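Local atomic coordinates of regulatory protein SWI6 (Saccharomyces cerevisiae, PDB entry 1SW6), a protein that serves as the shared regulatory subunit of the yeast transcription complexes SBF and MBF in cell-cycle-dependent transcription, here represented by its ankyrin-repeat domain. Residues H207-S212 against A291-I296; P192-E197 against D226-W231; E64-R69 against L121-P126. All coordinates share one frame; numbering follows the deposited sequence.

In the fold
None of the three contacts has a hydrogen bond across it; contacts 2 and 3 are wholly apolar, contact 1 mixed, and they differ in burial. Contact 2 is the core one: its centre lies about 8 Å from the chain's centre, and all three touching side chains are buried. Contacts 1 and 3 are partly buried and lie on opposite sides of that centre, their own centres about 34 Å apart. Contacts 1 and 2 share a neighbourhood, because helices 204-212 and 218-234 follow each other in the chain; contact 1 joins the third curated repeat to the fourth. Contact 3 packs helix 57-71 against a loop through an aromatic ring, whereas contact 1 brings polar atoms to a leucine methyl.

Contact 1: residues H207-S212 against A291-I296; sequences HIIITS and ARLGNI
Leu-293 keeps CG beside its backbone N and anti to its carbonyl carbon (chi1 -59°), which extends the branch toward helix 204-212, while Ser-212 turns OG between its own N and carbonyl carbon (chi1 73°), back over the preceding turn of that helix. The two groups meet around Leu-293 CD1. This methyl lies 3.4 Å from the carbonyl O of Ile-209 and 3.9 Å from Ser-212 OG, and it also reaches Ile-209 CG2 at 4.2 Å. A branched, flexible leucine suits a place where one methyl must rest against the carbonyl O and CG2 of the same isoleucine.

The serine hydroxyl also points at Ile-209 O within its own segment, but the modelled separation is doubtfully short and little can be built on it. Asn-295 brings ND2 to 4.0 Å from Ser-212 CB, a van der Waals approach. Asn-295 is also the N-cap of helix 296-304, and Gly-294 before it ends helix 286-293 with positive phi (90°), a conformation that favours glycine. This is the tight helix-to-helix turn of an ankyrin repeat, here facing the first helix of the preceding repeat. Ile-209 also packs on Cys-286, Ile-289 and Ala-290 of helix 286-293, continuing the stacking between repeats.

With no hydrogen bond across it, the contact rests on weak van der Waals approaches of one leucine methyl to a carbonyl O, a hydroxyl and another methyl, so it depends on shape and not on any directional bond.

Contact 2: residues P192-E197 against D226-W231; sequences PCLILE and DILMGW
Apolar contact between aliphatic side chains comes first: Leu-194 and Leu-228 run antiparallel, side by side, and Leu-194 CD2 comes within 3.8 Å of Leu-228 CD1. That same methyl of Leu-228 is 4.0 Å from Leu-194 CD1, so it sits against both ends of the leucine fork. Leu-228 reaches Leu-194 with CG anti to the backbone N (chi1 175°), which carries the branch out from helix 218-234. Forked leucines suit this buried, wholly apolar site because each brings two methyls. The aliphatic-aromatic contact is lighter. Leu-194 CD1 approaches CZ3 of the Trp-231 ring obliquely at 4.1 Å; tryptophan, one helical turn after Leu-228, adds a broad apolar surface beside the two leucines.

Polar bonds lie around this cluster. The indole NE1 of Trp-231 donates to Asp-188, which ties the ring's polar edge to helix 183-190. Leu-196 N bonds to Cys-193 O at 2.9 Å, helping to shape the turn that presents Leu-194. Leu-194 also packs on Leu-168 of helix 167-173, so this buried side chain bridges successive ankyrin repeats. Since only carbon atoms meet across the two segments, their association rests on dispersion and the exclusion of water, while the one polar group of the indole is satisfied by Asp-188.

Contact 3: residues E64-R69 against L121-P126; sequences EAFLQR and LNLNIP
Phe-66 on helix 57-71 faces an irregular segment whose nearest CA, that of Leu-121, is 8.6 Å from its own, a separation that the side chains must span. The phenyl ring does so with CG anti to the backbone N (chi1 179°), a torsion that swings it off the helix toward the loop. Leu-121 CD2 lies over one face of the ring, 4.1 Å from Phe-66 CD2 and equally far from CE2, with the two side chains crossing at about a right angle. Further along the loop, Leu-123 CD2 meets Phe-66 CE2 at 4.1 Å, approaching the ring obliquely. Phenylalanine suits this place because a flat ring can take Leu-121 CD2 on its face and still meet Leu-123 CD2.

Around Leu-123 the loop is bent by an Asx turn: Asn-122 OD1 accepts a hydrogen bond from Asn-124 N at 2.9 Å, in the carbonyl plane. The loop connects helix 105-115 to helix 134-140, the latter in the first curated ankyrin repeat, so the contact fastens helix 57-71 to the approach to the repeats. Helix 105-115 packs on the same ring, where Leu-109 touches both Phe-66 and Leu-121, and Val-112 packs on Phe-66. Ile-125 reaches the same helix 57-71 at Gln-59 and Leu-63, while Arg-69 forms a salt bridge with Glu-111 of helix 105-115.

Contact 1: residues H207-S212 against A291-I296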
# COMPACT_ATOMS: atom_id res chain seq x y z
N HIS A 207 -12.43 -12.56 -2.29
CA HIS A 207 -11.35 -11.80 -1.69
C HIS A 207 -11.12 -12.16 -0.23
O HIS A 207 -9.96 -12.21 0.21
CB HIS A 207 -11.61 -10.29 -1.83
CG HIS A 207 -11.45 -9.78 -3.24
ND1 HIS A 207 -10.22 -9.69 -3.86
CD2 HIS A 207 -12.37 -9.37 -4.15
CE1 HIS A 207 -10.39 -9.24 -5.09
NE2 HIS A 207 -11.68 -9.04 -5.29
N ILE A 208 -12.18 -12.43 0.52
CA ILE A 208 -12.04 -12.80 1.93
C ILE A 208 -11.19 -14.07 1.98
O ILE A 208 -10.19 -14.15 2.71
CB ILE A 208 -13.41 -13.07 2.60
CG1 ILE A 208 -14.21 -11.77 2.72
CG2 ILE A 208 -13.20 -13.72 3.97
CD1 ILE A 208 -15.51 -11.90 3.46
N ILE A 209 -11.58 -15.06 1.19
CA ILE A 209 -10.85 -16.30 1.13
C ILE A 209 -9.42 -16.10 0.64
O ILE A 209 -8.50 -16.67 1.21
CB ILE A 209 -11.60 -17.31 0.23
CG1 ILE A 209 -12.57 -18.13 1.09
CG2 ILE A 209 -10.61 -18.22 -0.47
CD1 ILE A 209 -13.62 -17.31 1.80
N ILE A 210 -9.23 -15.30 -0.41
CA ILE A 210 -7.87 -15.07 -0.90
C ILE A 210 -7.01 -14.55 0.25
O ILE A 210 -5.84 -14.92 0.40
CB ILE A 210 -7.81 -14.02 -2.03
CG1 ILE A 210 -8.47 -14.56 -3.30
CG2 ILE A 210 -6.36 -13.64 -2.31
CD1 ILE A 210 -7.81 -15.77 -3.86
N THR A 211 -7.60 -13.69 1.07
CA THR A 211 -6.89 -13.11 2.21
C THR A 211 -6.58 -14.14 3.27
O THR A 211 -5.50 -14.13 3.87
CB THR A 211 -7.71 -11.97 2.85
OG1 THR A 211 -7.74 -10.85 1.96
CG2 THR A 211 -7.09 -11.53 4.15
N SER A 212 -7.53 -15.03 3.52
CA SER A 212 -7.35 -16.07 4.53
C SER A 212 -6.06 -16.86 4.31
O SER A 212 -5.53 -17.48 5.23
CB SER A 212 -8.54 -17.03 4.53
OG SER A 212 -8.49 -17.86 3.38
N ALA A 291 -10.02 -24.54 -0.95
CA ALA A 291 -9.58 -25.93 -0.89
C ALA A 291 -8.12 -26.04 -1.31
O ALA A 291 -7.36 -26.85 -0.78
CB ALA A 291 -10.46 -26.81 -1.79
N ARG A 292 -7.73 -25.20 -2.27
CA ARG A 292 -6.36 -25.19 -2.77
C ARG A 292 -5.37 -24.57 -1.79
O ARG A 292 -4.19 -24.93 -1.78
CB ARG A 292 -6.30 -24.45 -4.10
CG ARG A 292 -6.20 -25.35 -5.30
CD ARG A 292 -6.27 -24.55 -6.57
NE ARG A 292 -7.65 -24.27 -6.95
CZ ARG A 292 -8.09 -23.09 -7.37
NH1 ARG A 292 -7.27 -22.06 -7.47
NH2 ARG A 292 -9.37 -22.95 -7.69
N LEU A 293 -5.84 -23.63 -0.97
CA LEU A 293 -4.98 -22.98 0.02
C LEU A 293 -4.64 -23.95 1.15
O LEU A 293 -3.58 -23.86 1.78
CB LEU A 293 -5.66 -21.73 0.59
CG LEU A 293 -6.05 -20.63 -0.40
CD1 LEU A 293 -6.67 -19.47 0.37
CD2 LEU A 293 -4.83 -20.15 -1.17
N GLY A 294 -5.54 -24.89 1.41
CA GLY A 294 -5.29 -25.87 2.46
C GLY A 294 -5.77 -25.49 3.85
O GLY A 294 -5.94 -26.36 4.70
N ASN A 295 -5.97 -24.20 4.09
CA ASN A 295 -6.44 -23.72 5.39
C ASN A 295 -7.81 -24.34 5.67
O ASN A 295 -8.84 -23.85 5.20
CB ASN A 295 -6.50 -22.19 5.36
CG ASN A 295 -7.26 -21.60 6.54
OD1 ASN A 295 -7.09 -22.03 7.69
ND2 ASN A 295 -8.08 -20.60 6.27
N ILE A 296 -7.82 -25.42 6.45
CA ILE A 296 -9.04 -26.14 6.78
C ILE A 296 -10.08 -25.32 7.55
O ILE A 296 -11.29 -25.56 7.42
CB ILE A 296 -8.73 -27.41 7.60
CG1 ILE A 296 -10.02 -28.22 7.82
CG2 ILE A 296 -8.12 -27.03 8.94
CD1 ILE A 296 -9.81 -29.54 8.52

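Contact 2: residues P192-E197 against D226-W231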
# COMPACT_ATOMS: atom_id res chain seq x y z
N PRO A 192 -23.78 -1.69 -0.31
CA PRO A 192 -24.03 -1.70 -1.76
C PRO A 192 -22.90 -2.38 -2.53
O PRO A 192 -23.13 -2.92 -3.60
CB PRO A 192 -24.15 -0.21 -2.10
CG PRO A 192 -24.73 0.37 -0.83
CD PRO A 192 -23.95 -0.33 0.25
N CYS A 193 -21.68 -2.36 -1.98
CA CYS A 193 -20.53 -2.98 -2.63
C CYS A 193 -20.63 -4.50 -2.65
O CYS A 193 -19.98 -5.16 -3.46
CB CYS A 193 -19.23 -2.58 -1.92
SG CYS A 193 -18.90 -0.80 -1.83
N LEU A 194 -21.42 -5.07 -1.76
CA LEU A 194 -21.57 -6.52 -1.69
C LEU A 194 -22.03 -7.14 -3.01
O LEU A 194 -21.79 -8.31 -3.25
CB LEU A 194 -22.57 -6.91 -0.60
CG LEU A 194 -22.14 -6.59 0.83
CD1 LEU A 194 -23.28 -6.89 1.78
CD2 LEU A 194 -20.90 -7.43 1.16
N ILE A 195 -22.70 -6.36 -3.85
CA ILE A 195 -23.17 -6.92 -5.12
C ILE A 195 -22.19 -6.73 -6.27
O ILE A 195 -22.47 -7.13 -7.40
CB ILE A 195 -24.53 -6.33 -5.53
CG1 ILE A 195 -24.36 -4.89 -6.01
CG2 ILE A 195 -25.50 -6.41 -4.35
CD1 ILE A 195 -25.58 -4.33 -6.70
N LEU A 196 -21.04 -6.14 -5.98
CA LEU A 196 -20.03 -5.87 -7.00
C LEU A 196 -18.97 -6.97 -7.20
O LEU A 196 -18.48 -7.56 -6.24
CB LEU A 196 -19.32 -4.55 -6.68
CG LEU A 196 -20.19 -3.32 -6.42
CD1 LEU A 196 -19.32 -2.12 -6.01
CD2 LEU A 196 -20.98 -3.01 -7.69
N GLU A 197 -18.60 -7.22 -8.46
CA GLU A 197 -17.55 -8.17 -8.81
C GLU A 197 -16.47 -7.37 -9.52
O GLU A 197 -16.77 -6.37 -10.18
CB GLU A 197 -18.07 -9.28 -9.74
CG GLU A 197 -18.61 -8.78 -11.08
CD GLU A 197 -19.12 -9.92 -11.96
OE1 GLU A 197 -19.53 -9.65 -13.11
OE2 GLU A 197 -19.11 -11.08 -11.50
N ASP A 226 -17.76 -14.50 8.90
CA ASP A 226 -18.85 -14.68 9.86
C ASP A 226 -19.64 -13.39 10.11
O ASP A 226 -20.85 -13.43 10.20
CB ASP A 226 -18.32 -15.23 11.19
CG ASP A 226 -17.79 -16.65 11.06
OD1 ASP A 226 -18.24 -17.39 10.15
OD2 ASP A 226 -16.93 -17.04 11.87
N ILE A 227 -18.94 -12.26 10.21
CA ILE A 227 -19.63 -10.99 10.41
C ILE A 227 -20.55 -10.69 9.23
O ILE A 227 -21.66 -10.21 9.41
CB ILE A 227 -18.63 -9.80 10.55
CG1 ILE A 227 -17.95 -9.84 11.92
CG2 ILE A 227 -19.37 -8.47 10.38
CD1 ILE A 227 -18.91 -9.78 13.08
N LEU A 228 -20.08 -10.97 8.01
CA LEU A 228 -20.88 -10.73 6.82
C LEU A 228 -22.17 -11.56 6.83
O LEU A 228 -23.26 -11.04 6.56
CB LEU A 228 -20.07 -11.05 5.56
CG LEU A 228 -20.80 -10.96 4.21
CD1 LEU A 228 -21.57 -9.65 4.14
CD2 LEU A 228 -19.81 -11.04 3.07
N MET A 229 -22.05 -12.86 7.14
CA MET A 229 -23.23 -13.72 7.18
C MET A 229 -24.20 -13.28 8.29
O MET A 229 -25.40 -13.16 8.07
CB MET A 229 -22.82 -15.18 7.38
CG MET A 229 -22.05 -15.78 6.20
SD MET A 229 -22.96 -15.71 4.63
CE MET A 229 -24.27 -16.90 4.99
N GLY A 230 -23.67 -13.01 9.48
CA GLY A 230 -24.52 -12.55 10.56
C GLY A 230 -25.22 -11.24 10.22
O GLY A 230 -26.41 -11.06 10.51
N TRP A 231 -24.49 -10.33 9.57
CA TRP A 231 -25.05 -9.03 9.19
C TRP A 231 -26.25 -9.19 8.26
O TRP A 231 -27.26 -8.50 8.40
CB TRP A 231 -23.99 -8.17 8.49
CG TRP A 231 -24.46 -6.76 8.14
CD1 TRP A 231 -24.39 -5.64 8.94
CD2 TRP A 231 -25.09 -6.34 6.93
NE1 TRP A 231 -24.94 -4.56 8.28
CE2 TRP A 231 -25.37 -4.96 7.05
CE3 TRP A 231 -25.44 -7.00 5.74
CZ2 TRP A 231 -25.99 -4.23 6.03
CZ3 TRP A 231 -26.05 -6.27 4.72
CH2 TRP A 231 -26.32 -4.89 4.87

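Contact 3: residues E64-R69 against L121-P126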
# COMPACT_ATOMS: atom_id res chain seq x y z
N GLU A 64 -6.32 15.64 -3.56
CA GLU A 64 -5.11 15.10 -2.96
C GLU A 64 -4.74 15.90 -1.72
O GLU A 64 -4.29 15.33 -0.72
CB GLU A 64 -3.94 15.14 -3.96
CG GLU A 64 -3.97 14.05 -5.03
CD GLU A 64 -2.72 14.04 -5.91
OE1 GLU A 64 -2.59 13.12 -6.76
OE2 GLU A 64 -1.88 14.95 -5.76
N ALA A 65 -4.95 17.21 -1.76
CA ALA A 65 -4.63 18.07 -0.63
C ALA A 65 -5.56 17.76 0.54
O ALA A 65 -5.11 17.46 1.65
CB ALA A 65 -4.75 19.55 -1.02
N PHE A 66 -6.86 17.83 0.27
CA PHE A 66 -7.88 17.55 1.27
C PHE A 66 -7.64 16.19 1.92
O PHE A 66 -7.79 16.04 3.14
CB PHE A 66 -9.26 17.57 0.61
CG PHE A 66 -10.39 17.26 1.55
CD1 PHE A 66 -10.53 17.96 2.75
CD2 PHE A 66 -11.36 16.31 1.22
CE1 PHE A 66 -11.61 17.72 3.59
CE2 PHE A 66 -12.44 16.07 2.05
CZ PHE A 66 -12.57 16.77 3.24
N LEU A 67 -7.27 15.20 1.11
CA LEU A 67 -7.02 13.85 1.59
C LEU A 67 -5.86 13.76 2.57
O LEU A 67 -5.91 12.98 3.53
CB LEU A 67 -6.76 12.91 0.41
CG LEU A 67 -7.47 11.55 0.43
CD1 LEU A 67 -6.90 10.68 -0.67
CD2 LEU A 67 -7.28 10.88 1.78
N GLN A 68 -4.81 14.53 2.34
CA GLN A 68 -3.64 14.52 3.22
C GLN A 68 -3.96 15.22 4.54
O GLN A 68 -3.40 14.86 5.58
CB GLN A 68 -2.45 15.19 2.54
CG GLN A 68 -1.10 14.61 2.94
CD GLN A 68 -0.93 13.15 2.51
OE1 GLN A 68 0.05 12.49 2.85
NE2 GLN A 68 -1.91 12.64 1.76
N ARG A 69 -4.84 16.20 4.50
CA ARG A 69 -5.24 16.93 5.70
C ARG A 69 -6.07 16.03 6.61
O ARG A 69 -6.11 16.23 7.82
CB ARG A 69 -6.05 18.18 5.33
CG ARG A 69 -5.29 19.17 4.45
CD ARG A 69 -4.02 19.65 5.14
NE ARG A 69 -4.27 20.70 6.12
CZ ARG A 69 -4.37 22.00 5.82
NH1 ARG A 69 -4.23 22.40 4.56
NH2 ARG A 69 -4.59 22.89 6.77
N LEU A 121 -14.33 20.99 -5.09
CA LEU A 121 -13.96 19.72 -4.47
C LEU A 121 -14.77 18.57 -5.06
O LEU A 121 -16.00 18.58 -5.01
CB LEU A 121 -14.20 19.76 -2.96
CG LEU A 121 -13.82 18.45 -2.26
CD1 LEU A 121 -12.34 18.17 -2.48
CD2 LEU A 121 -14.13 18.54 -0.78
N ASN A 122 -14.07 17.58 -5.60
CA ASN A 122 -14.70 16.42 -6.21
C ASN A 122 -14.13 15.18 -5.51
O ASN A 122 -12.94 14.89 -5.65
CB ASN A 122 -14.37 16.38 -7.70
CG ASN A 122 -15.17 15.34 -8.45
OD1 ASN A 122 -15.30 14.20 -8.02
ND2 ASN A 122 -15.70 15.74 -9.61
N LEU A 123 -14.97 14.46 -4.77
CA LEU A 123 -14.53 13.27 -4.04
C LEU A 123 -14.41 12.00 -4.86
O LEU A 123 -13.89 10.99 -4.38
CB LEU A 123 -15.49 12.99 -2.87
CG LEU A 123 -15.73 14.11 -1.87
CD1 LEU A 123 -16.82 13.68 -0.91
CD2 LEU A 123 -14.43 14.42 -1.14
N ASN A 124 -14.89 12.04 -6.10
CA ASN A 124 -14.86 10.86 -6.95
C ASN A 124 -13.79 10.89 -8.04
O ASN A 124 -14.08 10.76 -9.24
CB ASN A 124 -16.26 10.65 -7.54
CG ASN A 124 -17.33 10.51 -6.45
OD1 ASN A 124 -18.32 11.23 -6.44
ND2 ASN A 124 -17.11 9.57 -5.53
N ILE A 125 -12.54 11.03 -7.59
CA ILE A 125 -11.38 11.09 -8.47
C ILE A 125 -10.32 10.11 -7.97
O ILE A 125 -10.04 10.04 -6.77
CB ILE A 125 -10.73 12.50 -8.44
CG1 ILE A 125 -11.73 13.56 -8.87
CG2 ILE A 125 -9.48 12.52 -9.31
CD1 ILE A 125 -11.21 14.97 -8.73
N PRO A 126 -9.71 9.34 -8.88
CA PRO A 126 -8.68 8.41 -8.38
C PRO A 126 -7.57 9.27 -7.77
O PRO A 126 -7.24 10.34 -8.29
CB PRO A 126 -8.23 7.68 -9.65
CG PRO A 126 -9.49 7.67 -10.48
CD PRO A 126 -10.03 9.07 -10.29